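Local coordinates for protein aldehyde dehydrogenase (PDB 4H7N) that probably oxidises aldehydes to carboxylic acids, using NAD+ as electron acceptor, at residues A[55-58]-A[59-62]; A[65-68]-A[69-73]; A[102-105]-A[106-109]; A[296-299]-A[300-304]. All coordinates share one frame; numbering follows the deposited sequence.

Interaction 1: A[55-58]-A[59-62]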
ATOM      1  N   THR A  55     -27.026   6.630   7.915  1.00 33.76           N
ATOM      2  CA  THR A  55     -27.163   7.288   6.645  1.00 34.07           C
ATOM      3  C   THR A  55     -27.113   6.305   5.484  1.00 32.78           C
ATOM      4  O   THR A  55     -27.938   6.369   4.605  1.00 33.28           O
ATOM      5  CB  THR A  55     -26.024   8.320   6.501  1.00 33.65           C
ATOM      6  OG1 THR A  55     -26.158   9.293   7.527  1.00 33.75           O
ATOM      7  CG2 THR A  55     -26.085   9.031   5.231  1.00 34.96           C
ATOM      8  N   LEU A  56     -26.154   5.382   5.488  1.00 31.29           N
ATOM      9  CA  LEU A  56     -26.047   4.395   4.421  1.00 30.60           C
ATOM     10  C   LEU A  56     -27.298   3.525   4.399  1.00 30.01           C
ATOM     11  O   LEU A  56     -27.824   3.197   3.323  1.00 27.43           O
ATOM     12  CB  LEU A  56     -24.777   3.521   4.590  1.00 31.20           C
ATOM     13  CG  LEU A  56     -23.528   3.990   3.849  1.00 35.30           C
ATOM     14  CD1 LEU A  56     -23.720   4.016   2.347  1.00 38.53           C
ATOM     15  CD2 LEU A  56     -23.084   5.374   4.218  1.00 37.23           C
ATOM     16  N   GLN A  57     -27.803   3.151   5.574  1.00 30.31           N
ATOM     17  CA  GLN A  57     -29.047   2.376   5.609  1.00 33.18           C
ATOM     18  C   GLN A  57     -30.244   3.183   5.074  1.00 33.24           C
ATOM     19  O   GLN A  57     -31.150   2.602   4.469  1.00 33.22           O
ATOM     20  CB  GLN A  57     -29.335   1.824   7.029  1.00 35.06           C
ATOM     21  CG  GLN A  57     -28.304   0.746   7.426  1.00 35.04           C
ATOM     22  CD  GLN A  57     -28.479  -0.588   6.677  1.00 35.27           C
ATOM     23  OE1 GLN A  57     -29.581  -1.034   6.412  1.00 39.06           O
ATOM     24  NE2 GLN A  57     -27.387  -1.233   6.363  1.00 35.05           N
ATOM     25  N   GLN A  58     -30.281   4.488   5.340  1.00 33.89           N
ATOM     26  CA  GLN A  58     -31.327   5.359   4.758  1.00 35.83           C
ATOM     27  C   GLN A  58     -31.216   5.361   3.234  1.00 34.00           C
ATOM     28  O   GLN A  58     -32.236   5.330   2.551  1.00 33.22           O
ATOM     29  CB  GLN A  58     -31.239   6.823   5.241  1.00 37.92           C
ATOM     30  CG  GLN A  58     -31.991   7.125   6.497  1.00 43.81           C
ATOM     31  CD  GLN A  58     -31.434   8.286   7.337  1.00 47.76           C
ATOM     32  OE1 GLN A  58     -30.550   9.050   6.923  1.00 44.96           O
ATOM     33  NE2 GLN A  58     -31.989   8.423   8.556  1.00 51.33           N
ATOM     34  N   TRP A  59     -29.979   5.422   2.726  1.00 30.68           N
ATOM     35  CA  TRP A  59     -29.720   5.369   1.278  1.00 29.25           C
ATOM     36  C   TRP A  59     -30.175   4.018   0.723  1.00 29.77           C
ATOM     37  O   TRP A  59     -30.912   3.966  -0.283  1.00 29.79           O
ATOM     38  CB  TRP A  59     -28.238   5.667   0.960  1.00 27.91           C
ATOM     39  CG  TRP A  59     -27.945   5.798  -0.491  1.00 28.08           C
ATOM     40  CD1 TRP A  59     -28.700   6.458  -1.415  1.00 27.70           C
ATOM     41  CD2 TRP A  59     -26.835   5.280  -1.190  1.00 27.85           C
ATOM     42  NE1 TRP A  59     -28.121   6.397  -2.619  1.00 27.10           N
ATOM     43  CE2 TRP A  59     -26.991   5.654  -2.537  1.00 26.02           C
ATOM     44  CE3 TRP A  59     -25.713   4.534  -0.817  1.00 28.45           C
ATOM     45  CZ2 TRP A  59     -26.091   5.308  -3.511  1.00 26.05           C
ATOM     46  CZ3 TRP A  59     -24.821   4.185  -1.781  1.00 27.70           C
ATOM     47  CH2 TRP A  59     -25.017   4.562  -3.127  1.00 26.09           C
ATOM     48  N   LYS A  60     -29.843   2.936   1.419  1.00 29.46           N
ATOM     49  CA  LYS A  60     -30.294   1.621   1.017  1.00 32.39           C
ATOM     50  C   LYS A  60     -31.840   1.535   0.954  1.00 33.23           C
ATOM     51  O   LYS A  60     -32.420   1.002  -0.001  1.00 31.43           O
ATOM     52  CB  LYS A  60     -29.772   0.532   1.960  1.00 33.67           C
ATOM     53  CG  LYS A  60     -30.012  -0.858   1.419  1.00 36.54           C
ATOM     54  CD  LYS A  60     -29.536  -1.976   2.345  1.00 38.81           C
ATOM     55  CE  LYS A  60     -30.703  -2.547   3.097  1.00 43.76           C
ATOM     56  NZ  LYS A  60     -30.327  -3.280   4.319  1.00 46.33           N
ATOM     57  N   GLN A  61     -32.499   2.064   1.964  1.00 34.73           N
ATOM     58  CA  GLN A  61     -33.955   2.100   1.938  1.00 38.12           C
ATOM     59  C   GLN A  61     -34.511   2.837   0.725  1.00 36.42           C
ATOM     60  O   GLN A  61     -35.456   2.354   0.104  1.00 34.55           O
ATOM     61  CB  GLN A  61     -34.546   2.677   3.241  1.00 42.85           C
ATOM     62  CG  GLN A  61     -34.426   1.703   4.412  1.00 46.44           C
ATOM     63  CD  GLN A  61     -34.930   0.297   4.057  1.00 50.29           C
ATOM     64  OE1 GLN A  61     -36.032   0.128   3.492  1.00 54.35           O
ATOM     65  NE2 GLN A  61     -34.127  -0.712   4.367  1.00 49.44           N
ATOM     66  N   ALA A  62     -33.959   4.000   0.407  1.00 33.58           N
ATOM     67  CA  ALA A  62     -34.401   4.765  -0.746  1.00 34.40           C
ATOM     68  C   ALA A  62     -34.173   4.013  -2.057  1.00 33.27           C
ATOM     69  O   ALA A  62     -35.008   4.063  -2.938  1.00 33.23           O
ATOM     70  CB  ALA A  62     -33.723   6.137  -0.805  1.00 35.43           C
TER
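Trp59 meets the preceding turn of helix 48-64 through both its backbone and its ring: its N-H bonds to the carbonyl of Thr55, while CD1 of Leu56 comes up at the edge of the indole, near the ring plane, 3.8 Å from Trp59 CE3. The two apolar side chains run side by side in the same direction. With CG anti to the backbone N (chi1 -173°), the indole leads off toward helix 169-176, where Ala175 and Leu176 pack on it and NE1 makes a weak hydrogen bond to Leu172 O.

Lys60 shows how one residue can serve both the helix and its surroundings. Its N donates to Leu56 O at 2.8 Å, and its side chain lies alongside that of Gln57, bent near CD (chi3 100°). This bend brings Lys60 NZ to 3.2 Å from Gln57 OE1, in the plane of the amide carbonyl and on a lone pair.

Gln61 continues the ladder, with N 2.9 Å from Gln57 O and CG 3.4 Å from the same oxygen. Ala62 closes the series with a bond from its N to Gln58 O of 3.1 Å, its small methyl lying beside that carbonyl.

Across the way, Asp96 of helix 82-106 receives both Lys60 NZ, as a salt bridge, and Gln57 NE2, as a hydrogen bond to OD1. The triangle fixes the rotation of the Gln57 amide, oxygen toward ammonium and nitrogen toward carboxylate, and Asp96 probably offsets the lysine charge at this partly buried helix-helix seam.

Interaction 2: A[65-68]-A[69-73]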
ATOM      1  N   SER A  65     -36.739   1.368  -2.351  1.00 36.67           N
ATOM      2  CA  SER A  65     -38.045   1.911  -2.728  1.00 38.62           C
ATOM      3  C   SER A  65     -38.213   2.124  -4.233  1.00 39.51           C
ATOM      4  O   SER A  65     -39.327   2.312  -4.698  1.00 45.01           O
ATOM      5  CB  SER A  65     -38.318   3.249  -2.035  1.00 39.08           C
ATOM      6  OG  SER A  65     -37.622   4.340  -2.662  1.00 37.86           O
ATOM      7  N   ARG A  66     -37.121   2.148  -4.975  1.00 37.33           N
ATOM      8  CA  ARG A  66     -37.147   2.386  -6.413  1.00 37.15           C
ATOM      9  C   ARG A  66     -36.360   1.304  -7.120  1.00 32.94           C
ATOM     10  O   ARG A  66     -35.671   1.549  -8.121  1.00 31.45           O
ATOM     11  CB  ARG A  66     -36.602   3.794  -6.723  1.00 39.31           C
ATOM     12  CG  ARG A  66     -37.504   4.951  -6.211  1.00 41.97           C
ATOM     13  CD  ARG A  66     -38.939   4.836  -6.748  1.00 46.43           C
ATOM     14  NE  ARG A  66     -39.979   5.468  -5.893  1.00 47.77           N
ATOM     15  CZ  ARG A  66     -40.146   6.781  -5.799  1.00 50.21           C
ATOM     16  NH1 ARG A  66     -41.110   7.300  -5.042  1.00 50.08           N
ATOM     17  NH2 ARG A  66     -39.333   7.593  -6.490  1.00 52.85           N
ATOM     18  N   ARG A  67     -36.458   0.094  -6.608  1.00 32.97           N
ATOM     19  CA  ARG A  67     -35.623  -0.997  -7.126  1.00 33.10           C
ATOM     20  C   ARG A  67     -35.876  -1.243  -8.606  1.00 32.00           C
ATOM     21  O   ARG A  67     -34.950  -1.510  -9.352  1.00 29.43           O
ATOM     22  CB  ARG A  67     -35.863  -2.291  -6.337  1.00 34.88           C
ATOM     23  CG  ARG A  67     -34.886  -3.383  -6.724  1.00 34.01           C
ATOM     24  CD  ARG A  67     -35.013  -4.644  -5.880  1.00 34.97           C
ATOM     25  NE  ARG A  67     -34.151  -5.651  -6.506  1.00 33.58           N
ATOM     26  CZ  ARG A  67     -33.398  -6.539  -5.880  1.00 33.22           C
ATOM     27  NH1 ARG A  67     -33.394  -6.622  -4.567  1.00 36.49           N
ATOM     28  NH2 ARG A  67     -32.694  -7.398  -6.586  1.00 32.51           N
ATOM     29  N   GLU A  68     -37.127  -1.144  -9.042  1.00 31.87           N
ATOM     30  CA  GLU A  68     -37.420  -1.382 -10.431  1.00 33.71           C
ATOM     31  C   GLU A  68     -36.708  -0.423 -11.367  1.00 31.81           C
ATOM     32  O   GLU A  68     -36.383  -0.794 -12.463  1.00 33.26           O
ATOM     33  CB  GLU A  68     -38.935  -1.353 -10.692  1.00 40.11           C
ATOM     34  CG  GLU A  68     -39.549  -2.669 -10.259  1.00 46.19           C
ATOM     35  CD  GLU A  68     -40.936  -2.529  -9.686  1.00 57.18           C
ATOM     36  OE1 GLU A  68     -41.886  -2.282 -10.472  1.00 64.06           O
ATOM     37  OE2 GLU A  68     -41.072  -2.673  -8.442  1.00 65.43           O
ATOM     38  N   GLN A  69     -36.503   0.812 -10.952  1.00 31.18           N
ATOM     39  CA  GLN A  69     -35.806   1.796 -11.773  1.00 30.54           C
ATOM     40  C   GLN A  69     -34.310   1.473 -11.816  1.00 29.01           C
ATOM     41  O   GLN A  69     -33.671   1.692 -12.824  1.00 27.94           O
ATOM     42  CB  GLN A  69     -35.977   3.181 -11.180  1.00 32.62           C
ATOM     43  CG  GLN A  69     -37.315   3.841 -11.516  1.00 35.03           C
ATOM     44  CD  GLN A  69     -38.455   3.210 -10.757  1.00 37.99           C
ATOM     45  OE1 GLN A  69     -38.336   2.891  -9.575  1.00 39.31           O
ATOM     46  NE2 GLN A  69     -39.555   3.015 -11.424  1.00 41.93           N
ATOM     47  N   LEU A  70     -33.756   0.945 -10.719  1.00 27.02           N
ATOM     48  CA  LEU A  70     -32.355   0.532 -10.737  1.00 26.47           C
ATOM     49  C   LEU A  70     -32.168  -0.665 -11.685  1.00 24.97           C
ATOM     50  O   LEU A  70     -31.270  -0.677 -12.531  1.00 23.77           O
ATOM     51  CB  LEU A  70     -31.853   0.239  -9.326  1.00 25.67           C
ATOM     52  CG  LEU A  70     -30.389  -0.246  -9.226  1.00 24.82           C
ATOM     53  CD1 LEU A  70     -29.398   0.786  -9.755  1.00 24.08           C
ATOM     54  CD2 LEU A  70     -30.020  -0.568  -7.792  1.00 25.15           C
ATOM     55  N   THR A  71     -33.073  -1.639 -11.576  1.00 25.35           N
ATOM     56  CA  THR A  71     -33.031  -2.831 -12.381  1.00 25.31           C
ATOM     57  C   THR A  71     -33.139  -2.419 -13.879  1.00 25.73           C
ATOM     58  O   THR A  71     -32.385  -2.884 -14.721  1.00 23.64           O
ATOM     59  CB  THR A  71     -34.226  -3.746 -12.065  1.00 27.89           C
ATOM     60  OG1 THR A  71     -34.180  -4.167 -10.707  1.00 28.55           O
ATOM     61  CG2 THR A  71     -34.213  -4.944 -12.950  1.00 28.50           C
ATOM     62  N   GLU A  72     -34.058  -1.514 -14.173  1.00 26.10           N
ATOM     63  CA  GLU A  72     -34.286  -1.124 -15.569  1.00 29.06           C
ATOM     64  C   GLU A  72     -33.022  -0.428 -16.174  1.00 28.24           C
ATOM     65  O   GLU A  72     -32.624  -0.630 -17.351  1.00 26.94           O
ATOM     66  CB  GLU A  72     -35.550  -0.253 -15.647  1.00 32.33           C
ATOM     67  CG  GLU A  72     -35.699   0.613 -16.870  1.00 35.83           C
ATOM     68  CD  GLU A  72     -36.890   1.566 -16.720  1.00 40.81           C
ATOM     69  OE1 GLU A  72     -36.949   2.382 -15.753  1.00 46.53           O
ATOM     70  OE2 GLU A  72     -37.776   1.473 -17.553  1.00 41.55           O
ATOM     71  N   ALA A  73     -32.410   0.434 -15.392  1.00 26.58           N
ATOM     72  CA  ALA A  73     -31.230   1.117 -15.896  1.00 26.61           C
ATOM     73  C   ALA A  73     -30.059   0.143 -16.074  1.00 26.16           C
ATOM     74  O   ALA A  73     -29.311   0.257 -17.027  1.00 25.58           O
ATOM     75  CB  ALA A  73     -30.838   2.270 -15.000  1.00 26.19           C
TER
HETATM   76  O   HOH W   1     -33.508  -6.414  -9.407  1.00 33.53           O
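Arg66 and Gln69 meet in the first turn of helix 67-78, with Arg66 at the N-cap position, so its carbonyl is the first to receive bonds from the new helix. Arg66 O takes Leu70 N at 3.3 Å, and Gln69 N adds a weak bond at 3.0 Å. The side chains of Arg66 and Gln69 slant across one another, their guanidinium and amide planes nearly perpendicular at 88°.

Arg67 illustrates how a water can tie a long side chain to the turn above it. Its chain leaves with CG anti to the backbone N (chi1 -172°) and stays extended to NE, alongside helix 82-106, where Val85, Ile88 and Leu92 touch it and Asp89 forms a salt bridge with NH2. A water lies in the guanidinium plane, at its edge, and accepts from Arg67 NE at 3.1 Å; the same water is hydrogen-bonded to Thr71 OG1 at 2.7 Å. Thr71 also returns to Arg67 through the backbone, its N donating to Arg67 O at 2.9 Å. Besides reaching the water, Thr71 OG1 lies 3.1 Å from Arg67 O.

Glu68 carries the pattern onward through its backbone: its O accepts Glu72 N at 3.0 Å, and Glu72 CB rests 3.3 Å from that same oxygen.

Interaction 3: A[102-105]-A[106-109]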
ATOM      1  N   ALA A 102     -17.725  -2.156  10.200  1.00 30.90           N
ATOM      2  CA  ALA A 102     -17.023  -0.890  10.397  1.00 28.90           C
ATOM      3  C   ALA A 102     -16.779  -0.455  11.862  1.00 29.90           C
ATOM      4  O   ALA A 102     -15.672   0.025  12.136  1.00 30.70           O
ATOM      5  CB  ALA A 102     -17.671   0.226   9.620  1.00 27.88           C
ATOM      6  N   PRO A 103     -17.768  -0.590  12.777  1.00 29.89           N
ATOM      7  CA  PRO A 103     -17.530  -0.062  14.148  1.00 31.11           C
ATOM      8  C   PRO A 103     -16.311  -0.685  14.799  1.00 33.27           C
ATOM      9  O   PRO A 103     -15.514  -0.004  15.425  1.00 35.46           O
ATOM     10  CB  PRO A 103     -18.842  -0.392  14.886  1.00 31.91           C
ATOM     11  CG  PRO A 103     -19.860  -0.356  13.774  1.00 31.76           C
ATOM     12  CD  PRO A 103     -19.165  -1.044  12.619  1.00 30.18           C
ATOM     13  N   GLU A 104     -16.155  -1.984  14.634  1.00 36.77           N
ATOM     14  CA  GLU A 104     -15.054  -2.679  15.262  1.00 39.55           C
ATOM     15  C   GLU A 104     -13.743  -2.258  14.627  1.00 36.85           C
ATOM     16  O   GLU A 104     -12.747  -2.104  15.307  1.00 35.98           O
ATOM     17  CB  GLU A 104     -15.246  -4.152  15.123  1.00 45.19           C
ATOM     18  CG  GLU A 104     -14.117  -4.998  15.638  1.00 58.22           C
ATOM     19  CD  GLU A 104     -13.671  -5.984  14.570  1.00 73.19           C
ATOM     20  OE1 GLU A 104     -14.236  -5.931  13.439  1.00 79.91           O
ATOM     21  OE2 GLU A 104     -12.764  -6.803  14.857  1.00 84.56           O
ATOM     22  N   LEU A 105     -13.751  -2.021  13.326  1.00 34.70           N
ATOM     23  CA  LEU A 105     -12.527  -1.626  12.631  1.00 34.94           C
ATOM     24  C   LEU A 105     -12.112  -0.207  12.951  1.00 34.52           C
ATOM     25  O   LEU A 105     -10.941   0.117  12.792  1.00 36.23           O
ATOM     26  CB  LEU A 105     -12.679  -1.806  11.090  1.00 35.58           C
ATOM     27  CG  LEU A 105     -12.924  -3.272  10.684  1.00 36.84           C
ATOM     28  CD1 LEU A 105     -13.205  -3.406   9.197  1.00 35.15           C
ATOM     29  CD2 LEU A 105     -11.751  -4.180  11.062  1.00 38.78           C
ATOM     30  N   LEU A 106     -13.048   0.658  13.352  1.00 32.95           N
ATOM     31  CA  LEU A 106     -12.735   2.060  13.570  1.00 35.84           C
ATOM     32  C   LEU A 106     -12.527   2.436  15.043  1.00 42.57           C
ATOM     33  O   LEU A 106     -12.264   3.586  15.358  1.00 44.10           O
ATOM     34  CB  LEU A 106     -13.813   2.929  13.000  1.00 37.79           C
ATOM     35  CG  LEU A 106     -14.012   2.842  11.490  1.00 40.03           C
ATOM     36  CD1 LEU A 106     -15.183   3.701  11.160  1.00 43.18           C
ATOM     37  CD2 LEU A 106     -12.807   3.347  10.743  1.00 45.14           C
ATOM     38  N   GLN A 107     -12.659   1.479  15.941  1.00 43.37           N
ATOM     39  CA  GLN A 107     -12.600   1.802  17.375  1.00 50.99           C
ATOM     40  C   GLN A 107     -11.149   2.134  17.794  1.00 52.11           C
ATOM     41  O   GLN A 107     -10.215   1.435  17.403  1.00 54.61           O
ATOM     42  CB  GLN A 107     -13.158   0.641  18.198  1.00 53.42           C
ATOM     43  CG  GLN A 107     -12.222  -0.547  18.280  1.00 59.32           C
ATOM     44  CD  GLN A 107     -12.927  -1.826  18.693  1.00 70.00           C
ATOM     45  OE1 GLN A 107     -13.974  -1.795  19.352  1.00 74.57           O
ATOM     46  NE2 GLN A 107     -12.357  -2.970  18.295  1.00 75.23           N
ATOM     47  N   THR A 108     -10.968   3.215  18.553  1.00 52.78           N
ATOM     48  CA  THR A 108      -9.653   3.549  19.121  1.00 54.99           C
ATOM     49  C   THR A 108      -9.251   2.458  20.131  1.00 56.21           C
ATOM     50  O   THR A 108     -10.051   1.630  20.544  1.00 55.73           O
ATOM     51  CB  THR A 108      -9.662   4.904  19.873  1.00 55.83           C
ATOM     52  OG1 THR A 108     -10.551   4.808  21.003  1.00 55.78           O
ATOM     53  CG2 THR A 108     -10.070   6.088  18.962  1.00 52.42           C
ATOM     54  N   SER A 109      -8.001   2.485  20.541  1.00 54.18           N
ATOM     55  CA  SER A 109      -7.514   1.548  21.521  1.00 56.22           C
ATOM     56  C   SER A 109      -6.535   2.282  22.437  1.00 52.56           C
ATOM     57  O   SER A 109      -6.011   3.338  22.092  1.00 50.28           O
ATOM     58  CB  SER A 109      -6.868   0.358  20.804  1.00 57.50           C
ATOM     59  OG  SER A 109      -6.038   0.808  19.742  1.00 59.10           O
TER
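Leu106 folds back onto Ala102 at the C-terminal end of helix 82-106, and here the contact is tight. Its N-H is shared between two carbonyls: it bonds to Ala102 O at 3.0 Å, and to Pro103 O at 3.3 Å, the latter approached from above the carbonyl plane and therefore away from its lone pairs. The side chain follows the backbone, with CG beside the backbone N (chi1 -63°), so that Leu106 CG rests 3.3 Å from Ala102 O and CD1 lies a little farther off. Ala102 O is thus met by the N-H of Leu106 and by its CG. Pro103 contributes in another way: it has no N-H, and the N of Glu104 also makes no bond to the turn before, so the helix is kinked here.

The other side is looser and exposed. Gln107 takes the cramped rotamer between its own N and carbonyl carbon (chi1 74°), then extends across Glu104, the amide and carboxylate planes 85° apart. Gln107 NE2 comes within 3.1 Å of Glu104 O, yet the angle is too poor for a hydrogen bond; beyond it, NE2 passes 3.8 Å from Glu104 CG. Proximity without direction is the lesson of this half: the glutamine amide drapes over the helix end without bonding to Glu104 O.

In the fold, Val49 and Arg52 of helix 48-64 pack on Leu106, and Glu50 and Ile53 on Pro103. Leu450 of helix 448-451 touches Leu105 and Leu106, while the chain runs on to Ser109, which pairs through its backbone with Gln122 of strand 118-134.

Interaction 4: A[296-299]-A[300-304]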
ATOM      1  N   ALA A 296     -29.688 -14.375 -24.608  1.00 34.25           N
ATOM      2  CA  ALA A 296     -30.816 -13.597 -24.143  1.00 33.53           C
ATOM      3  C   ALA A 296     -31.306 -12.777 -25.333  1.00 34.09           C
ATOM      4  O   ALA A 296     -31.341 -11.568 -25.314  1.00 32.96           O
ATOM      5  CB  ALA A 296     -30.405 -12.708 -22.985  1.00 32.64           C
ATOM      6  N   TYR A 297     -31.709 -13.501 -26.368  1.00 37.44           N
ATOM      7  CA  TYR A 297     -32.066 -12.942 -27.629  1.00 37.74           C
ATOM      8  C   TYR A 297     -33.202 -13.807 -28.177  1.00 40.08           C
ATOM      9  O   TYR A 297     -33.104 -15.021 -28.144  1.00 37.94           O
ATOM     10  CB  TYR A 297     -30.877 -13.016 -28.573  1.00 38.94           C
ATOM     11  CG  TYR A 297     -31.231 -12.400 -29.882  1.00 39.86           C
ATOM     12  CD1 TYR A 297     -31.315 -11.026 -30.002  1.00 39.49           C
ATOM     13  CD2 TYR A 297     -31.579 -13.193 -30.987  1.00 42.95           C
ATOM     14  CE1 TYR A 297     -31.691 -10.431 -31.190  1.00 41.75           C
ATOM     15  CE2 TYR A 297     -31.963 -12.606 -32.189  1.00 44.23           C
ATOM     16  CZ  TYR A 297     -32.021 -11.223 -32.277  1.00 44.97           C
ATOM     17  OH  TYR A 297     -32.381 -10.604 -33.441  1.00 46.59           O
ATOM     18  N   PRO A 298     -34.253 -13.194 -28.710  1.00 40.04           N
ATOM     19  CA  PRO A 298     -34.471 -11.761 -28.964  1.00 40.30           C
ATOM     20  C   PRO A 298     -34.839 -10.946 -27.760  1.00 39.14           C
ATOM     21  O   PRO A 298     -34.648  -9.773 -27.803  1.00 39.76           O
ATOM     22  CB  PRO A 298     -35.655 -11.758 -29.962  1.00 42.10           C
ATOM     23  CG  PRO A 298     -36.345 -13.061 -29.730  1.00 43.41           C
ATOM     24  CD  PRO A 298     -35.248 -14.035 -29.426  1.00 42.25           C
ATOM     25  N   LEU A 299     -35.369 -11.558 -26.704  1.00 40.35           N
ATOM     26  CA  LEU A 299     -35.733 -10.839 -25.474  1.00 41.08           C
ATOM     27  C   LEU A 299     -34.809 -11.197 -24.322  1.00 39.78           C
ATOM     28  O   LEU A 299     -34.222 -12.275 -24.284  1.00 35.64           O
ATOM     29  CB  LEU A 299     -37.165 -11.193 -25.059  1.00 46.00           C
ATOM     30  CG  LEU A 299     -38.197 -11.118 -26.184  1.00 48.70           C
ATOM     31  CD1 LEU A 299     -39.521 -11.620 -25.664  1.00 50.73           C
ATOM     32  CD2 LEU A 299     -38.303  -9.684 -26.687  1.00 50.56           C
ATOM     33  N   VAL A 300     -34.725 -10.293 -23.356  1.00 43.37           N
ATOM     34  CA  VAL A 300     -33.836 -10.465 -22.207  1.00 43.72           C
ATOM     35  C   VAL A 300     -34.173 -11.729 -21.423  1.00 44.29           C
ATOM     36  O   VAL A 300     -33.298 -12.357 -20.854  1.00 40.60           O
ATOM     37  CB  VAL A 300     -33.864  -9.238 -21.251  1.00 48.98           C
ATOM     38  CG1 VAL A 300     -32.882  -9.435 -20.106  1.00 49.74           C
ATOM     39  CG2 VAL A 300     -33.434  -7.984 -21.977  1.00 52.00           C
ATOM     40  N   GLU A 301     -35.441 -12.109 -21.417  1.00 42.67           N
ATOM     41  CA  GLU A 301     -35.897 -13.324 -20.749  1.00 44.47           C
ATOM     42  C   GLU A 301     -35.511 -14.607 -21.491  1.00 42.65           C
ATOM     43  O   GLU A 301     -35.694 -15.683 -20.955  1.00 42.03           O
ATOM     44  CB  GLU A 301     -37.452 -13.316 -20.634  1.00 48.58           C
ATOM     45  CG  GLU A 301     -38.053 -12.176 -19.791  1.00 53.52           C
ATOM     46  CD  GLU A 301     -37.941 -10.752 -20.398  1.00 54.90           C
ATOM     47  OE1 GLU A 301     -37.933 -10.567 -21.661  1.00 46.93           O
ATOM     48  OE2 GLU A 301     -37.853  -9.801 -19.571  1.00 55.93           O
ATOM     49  N   ASP A 302     -35.067 -14.541 -22.739  1.00 40.80           N
ATOM     50  CA  ASP A 302     -34.913 -15.775 -23.513  1.00 40.64           C
ATOM     51  C   ASP A 302     -33.661 -16.601 -23.153  1.00 41.75           C
ATOM     52  O   ASP A 302     -33.419 -17.640 -23.765  1.00 42.77           O
ATOM     53  CB  ASP A 302     -34.919 -15.469 -25.018  1.00 41.74           C
ATOM     54  CG  ASP A 302     -36.265 -14.960 -25.500  1.00 43.42           C
ATOM     55  OD1 ASP A 302     -37.277 -15.314 -24.865  1.00 44.23           O
ATOM     56  OD2 ASP A 302     -36.331 -14.196 -26.495  1.00 46.33           O
ATOM     57  N   GLY A 303     -32.850 -16.163 -22.195  1.00 39.17           N
ATOM     58  CA  GLY A 303     -31.619 -16.909 -21.947  1.00 39.37           C
ATOM     59  C   GLY A 303     -30.689 -16.269 -20.950  1.00 38.11           C
ATOM     60  O   GLY A 303     -30.863 -15.119 -20.546  1.00 40.71           O
ATOM     61  N   ALA A 304     -29.696 -17.038 -20.549  1.00 38.62           N
ATOM     62  CA  ALA A 304     -28.768 -16.628 -19.518  1.00 41.46           C
ATOM     63  C   ALA A 304     -27.614 -15.762 -20.063  1.00 38.82           C
ATOM     64  O   ALA A 304     -26.993 -15.002 -19.321  1.00 40.55           O
ATOM     65  CB  ALA A 304     -28.198 -17.878 -18.839  1.00 43.60           C
TER
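Leu299 and Asp302 exchange two hydrogen bonds, one from each backbone nitrogen. Asp302 N donates to Leu299 O at 2.9 Å, closing the turn from above the carbonyl plane, and Leu299 N donates to Asp302 OD2 at 2.8 Å. The second bond is fairly straight (160°), although the nitrogen stands above the carboxylate plane. Asp302 reaches it with CG beside its own backbone N (chi1 -67°), which swings the carboxylate back over the start of the turn.

Two van der Waals contacts gather round the same oxygen. The ring of Pro298 crosses Asp302 at about a right angle, with Pro298 CD 3.1 Å from Asp302 OD2, and Leu299 CB lies 3.4 Å from that atom. Others form elsewhere in the loop. Glu301 bends at chi2, which brings its OE1 to 3.5 Å from Leu299 CB. Ala296 CB faces two carbonyl oxygens, Gly303 O at 3.5 Å and Val300 O at 3.6 Å.

Conformation supplies the third kind of restraint. The peptide bond before Pro298 is cis, and Pro298 CB lies over the centre of one face of the Tyr297 ring. Outside the loop, Arg14 bonds to Ala296 O and packs on Val300, and Phe472 of the second subunit packs on Ala304.

Residues 299-302 form a type I beta turn, with backbone angles of Val300 and Glu301 to match, and a carboxylate at the last position bonding back to the first N-H.

Interactions 1 and 2 follow one another in the chain, their centres 15 Å apart, and are joined where Ser65 OG bonds to Ala62 O. Helix 82-106 is their common neighbour: Leu92 touches both Lys60 and Arg67. Interaction 3 lies at the far end of this helix, its nearest atoms about 9 Å from interaction 1, and returns to helix 48-64 through Val49, Glu50, Arg52 and Ile53. Interaction 4 comes to about 8 Å of interaction 2 at nearest atoms but is about 46 Å, centre to centre, from interaction 3. All four lie away from Glu232, the predicted active site; a glycerol, probably from crystallisation, sits about 4 Å from the Leu106 side chain.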